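Local coordinates for protein anti sigma factor FlgM (Aquifex aeolicus, PDB 1RP3) that binds the flagellar sigma factor sigma-28 (FliA) as an anti-sigma factor, in a complex where the sigma factor is in an inactive conformation, at residues Ser8-Leu13 / Ser40-Glu45. Numbering follows the deposited sequence.
Sequences SRLIGL and SKIAQE
Arg9 NH1 forms a salt bridge with Glu6 OE2 in the same helix, while the edge of the Arg9 guanidinium faces Lys41 across the contact. Arg9 NH2 lies 4.4 Å from Lys41 NZ, so these like charges would probably repel one another, and Glu6 is likely to offset part of that. The motif is an antiparallel helix pair. Helix 5-14 packs on helix 31-46, with the two short segments' axes 9.9 Å apart and 162° between their directions. No hydrogen bond joins the segments; the contact is mainly apolar.

Leu10 carries most of it. Its CG stands anti to the carbonyl carbon (chi1 -74°), and with chi2 at 169° both methyls come to rest against Lys41. Leu10 CD1 meets Lys41 CB at 3.8 Å. Leu10 CD2 lies against Lys41 CD at 3.9 Å, and the two side chains cross at about a right angle. Lys41 is extended beyond CG, so its methylene chain does the packing and its amine ends near Arg9. On another flank, CD1 of Leu10 comes within 4.3 Å of Glu45 CG. Cut back to an alanine, this position would probably open a gap between the helices, and the Lys41 methylenes and Glu45 CG would lose their apolar partner.

Ile42 is buried and also touches Leu7 and Leu14 of helix 5-14. Ile42 CD1 reaches Ile11 CG1 at 4.5 Å; Ile11 in turn packs on Leu19 of the sigma-28 chain. Ala43 packs on Arg43 of that chain. The tightest apolar approach between the segments is Leu10 CB to Ile42 CG1, 3.6 Å.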
ATOM      1  N   SER B   8      -6.241 -23.139  10.323  1.00 43.90           N
ATOM      2  CA  SER B   8      -5.307 -23.907  11.145  1.00 42.77           C
ATOM      3  C   SER B   8      -4.825 -25.143  10.405  1.00 40.50           C
ATOM      4  O   SER B   8      -3.673 -25.539  10.517  1.00 40.71           O
ATOM      5  CB  SER B   8      -5.977 -24.313  12.463  1.00 44.02           C
ATOM      6  OG  SER B   8      -5.105 -25.092  13.261  1.00 46.94           O
ATOM      7  N   ARG B   9      -5.712 -25.733   9.615  1.00 41.17           N
ATOM      8  CA  ARG B   9      -5.372 -26.926   8.860  1.00 41.05           C
ATOM      9  C   ARG B   9      -4.440 -26.560   7.718  1.00 40.07           C
ATOM     10  O   ARG B   9      -3.442 -27.241   7.477  1.00 42.15           O
ATOM     11  CB  ARG B   9      -6.638 -27.599   8.315  1.00 44.72           C
ATOM     12  CG  ARG B   9      -6.405 -29.023   7.799  1.00 49.37           C
ATOM     13  CD  ARG B   9      -7.431 -29.431   6.738  1.00 54.55           C
ATOM     14  NE  ARG B   9      -6.822 -29.544   5.410  1.00 57.58           N
ATOM     15  CZ  ARG B   9      -7.258 -28.911   4.325  1.00 58.62           C
ATOM     16  NH1 ARG B   9      -8.316 -28.112   4.398  1.00 57.50           N
ATOM     17  NH2 ARG B   9      -6.625 -29.066   3.164  1.00 58.36           N
ATOM     18  N   LEU B  10      -4.754 -25.458   7.041  1.00 37.95           N
ATOM     19  CA  LEU B  10      -3.958 -24.983   5.918  1.00 37.61           C
ATOM     20  C   LEU B  10      -2.556 -24.594   6.358  1.00 37.91           C
ATOM     21  O   LEU B  10      -1.583 -24.941   5.694  1.00 38.42           O
ATOM     22  CB  LEU B  10      -4.667 -23.826   5.205  1.00 34.54           C
ATOM     23  CG  LEU B  10      -5.863 -24.278   4.357  1.00 31.13           C
ATOM     24  CD1 LEU B  10      -6.678 -23.092   3.901  1.00 30.84           C
ATOM     25  CD2 LEU B  10      -5.377 -25.097   3.176  1.00 28.35           C
ATOM     26  N   ILE B  11      -2.452 -23.917   7.501  1.00 38.74           N
ATOM     27  CA  ILE B  11      -1.159 -23.519   8.057  1.00 39.42           C
ATOM     28  C   ILE B  11      -0.333 -24.773   8.349  1.00 39.87           C
ATOM     29  O   ILE B  11       0.880 -24.810   8.103  1.00 38.41           O
ATOM     30  CB  ILE B  11      -1.331 -22.676   9.343  1.00 39.77           C
ATOM     31  CG1 ILE B  11      -1.800 -21.267   8.980  1.00 41.77           C
ATOM     32  CG2 ILE B  11      -0.018 -22.572  10.101  1.00 41.91           C
ATOM     33  CD1 ILE B  11      -2.034 -20.390  10.165  1.00 42.10           C
ATOM     34  N   GLY B  12      -1.020 -25.815   8.820  1.00 42.20           N
ATOM     35  CA  GLY B  12      -0.379 -27.086   9.112  1.00 40.79           C
ATOM     36  C   GLY B  12       0.286 -27.703   7.892  1.00 42.54           C
ATOM     37  O   GLY B  12       1.385 -28.250   7.998  1.00 40.87           O
ATOM     38  N   LEU B  13      -0.367 -27.599   6.728  1.00 43.93           N
ATOM     39  CA  LEU B  13       0.179 -28.146   5.476  1.00 45.36           C
ATOM     40  C   LEU B  13       1.397 -27.344   5.056  1.00 46.04           C
ATOM     41  O   LEU B  13       2.392 -27.894   4.589  1.00 46.79           O
ATOM     42  CB  LEU B  13      -0.859 -28.099   4.343  1.00 46.33           C
ATOM     43  CG  LEU B  13      -2.143 -28.905   4.515  1.00 47.32           C
ATOM     44  CD1 LEU B  13      -2.886 -28.920   3.192  1.00 46.71           C
ATOM     45  CD2 LEU B  13      -1.815 -30.329   4.943  1.00 48.99           C
ATOM     46  N   SER B  40      -2.847 -19.913  -1.731  1.00 30.74           N
ATOM     47  CA  SER B  40      -4.032 -19.421  -2.420  1.00 31.60           C
ATOM     48  C   SER B  40      -5.295 -19.751  -1.618  1.00 33.13           C
ATOM     49  O   SER B  40      -6.195 -18.915  -1.471  1.00 33.09           O
ATOM     50  CB  SER B  40      -4.146 -20.018  -3.815  1.00 32.12           C
ATOM     51  OG  SER B  40      -5.257 -19.443  -4.475  1.00 33.19           O
ATOM     52  N   LYS B  41      -5.341 -20.959  -1.067  1.00 34.41           N
ATOM     53  CA  LYS B  41      -6.494 -21.357  -0.277  1.00 35.92           C
ATOM     54  C   LYS B  41      -6.613 -20.513   0.974  1.00 36.36           C
ATOM     55  O   LYS B  41      -7.720 -20.159   1.369  1.00 37.63           O
ATOM     56  CB  LYS B  41      -6.431 -22.830   0.102  1.00 38.56           C
ATOM     57  CG  LYS B  41      -6.625 -23.795  -1.057  1.00 38.10           C
ATOM     58  CD  LYS B  41      -6.777 -25.199  -0.501  1.00 38.10           C
ATOM     59  CE  LYS B  41      -7.001 -26.228  -1.576  1.00 37.68           C
ATOM     60  NZ  LYS B  41      -7.183 -27.576  -0.973  1.00 38.10           N
ATOM     61  N   ILE B  42      -5.479 -20.223   1.620  1.00 35.73           N
ATOM     62  CA  ILE B  42      -5.484 -19.382   2.814  1.00 31.70           C
ATOM     63  C   ILE B  42      -6.046 -18.004   2.436  1.00 31.88           C
ATOM     64  O   ILE B  42      -6.889 -17.461   3.152  1.00 30.34           O
ATOM     65  CB  ILE B  42      -4.066 -19.241   3.439  1.00 33.05           C
ATOM     66  CG1 ILE B  42      -3.598 -20.590   3.986  1.00 32.32           C
ATOM     67  CG2 ILE B  42      -4.064 -18.171   4.550  1.00 31.92           C
ATOM     68  CD1 ILE B  42      -2.216 -20.570   4.593  1.00 34.05           C
ATOM     69  N   ALA B  43      -5.625 -17.478   1.284  1.00 29.79           N
ATOM     70  CA  ALA B  43      -6.100 -16.181   0.804  1.00 32.15           C
ATOM     71  C   ALA B  43      -7.606 -16.205   0.521  1.00 34.15           C
ATOM     72  O   ALA B  43      -8.321 -15.240   0.824  1.00 32.52           O
ATOM     73  CB  ALA B  43      -5.345 -15.769  -0.452  1.00 30.15           C
ATOM     74  N   GLN B  44      -8.075 -17.312  -0.058  1.00 37.13           N
ATOM     75  CA  GLN B  44      -9.489 -17.479  -0.383  1.00 39.41           C
ATOM     76  C   GLN B  44     -10.336 -17.445   0.884  1.00 42.19           C
ATOM     77  O   GLN B  44     -11.404 -16.835   0.896  1.00 42.13           O
ATOM     78  CB  GLN B  44      -9.719 -18.787  -1.138  1.00 38.78           C
ATOM     79  CG  GLN B  44      -9.111 -18.811  -2.524  1.00 40.59           C
ATOM     80  CD  GLN B  44      -9.176 -20.192  -3.172  1.00 43.87           C
ATOM     81  OE1 GLN B  44     -10.206 -20.872  -3.115  1.00 47.27           O
ATOM     82  NE2 GLN B  44      -8.077 -20.606  -3.802  1.00 41.30           N
ATOM     83  N   GLU B  45      -9.833 -18.044   1.964  1.00 44.39           N
ATOM     84  CA  GLU B  45     -10.559 -18.055   3.237  1.00 49.74           C
ATOM     85  C   GLU B  45     -10.639 -16.677   3.879  1.00 51.87           C
ATOM     86  O   GLU B  45     -11.662 -16.310   4.463  1.00 52.91           O
ATOM     87  CB  GLU B  45      -9.917 -19.028   4.232  1.00 51.18           C
ATOM     88  CG  GLU B  45     -10.075 -20.493   3.867  1.00 57.01           C
ATOM     89  CD  GLU B  45     -11.534 -20.934   3.779  1.00 60.00           C
ATOM     90  OE1 GLU B  45     -12.314 -20.659   4.727  1.00 59.49           O
ATOM     91  OE2 GLU B  45     -11.890 -21.556   2.749  1.00 60.48           O
TER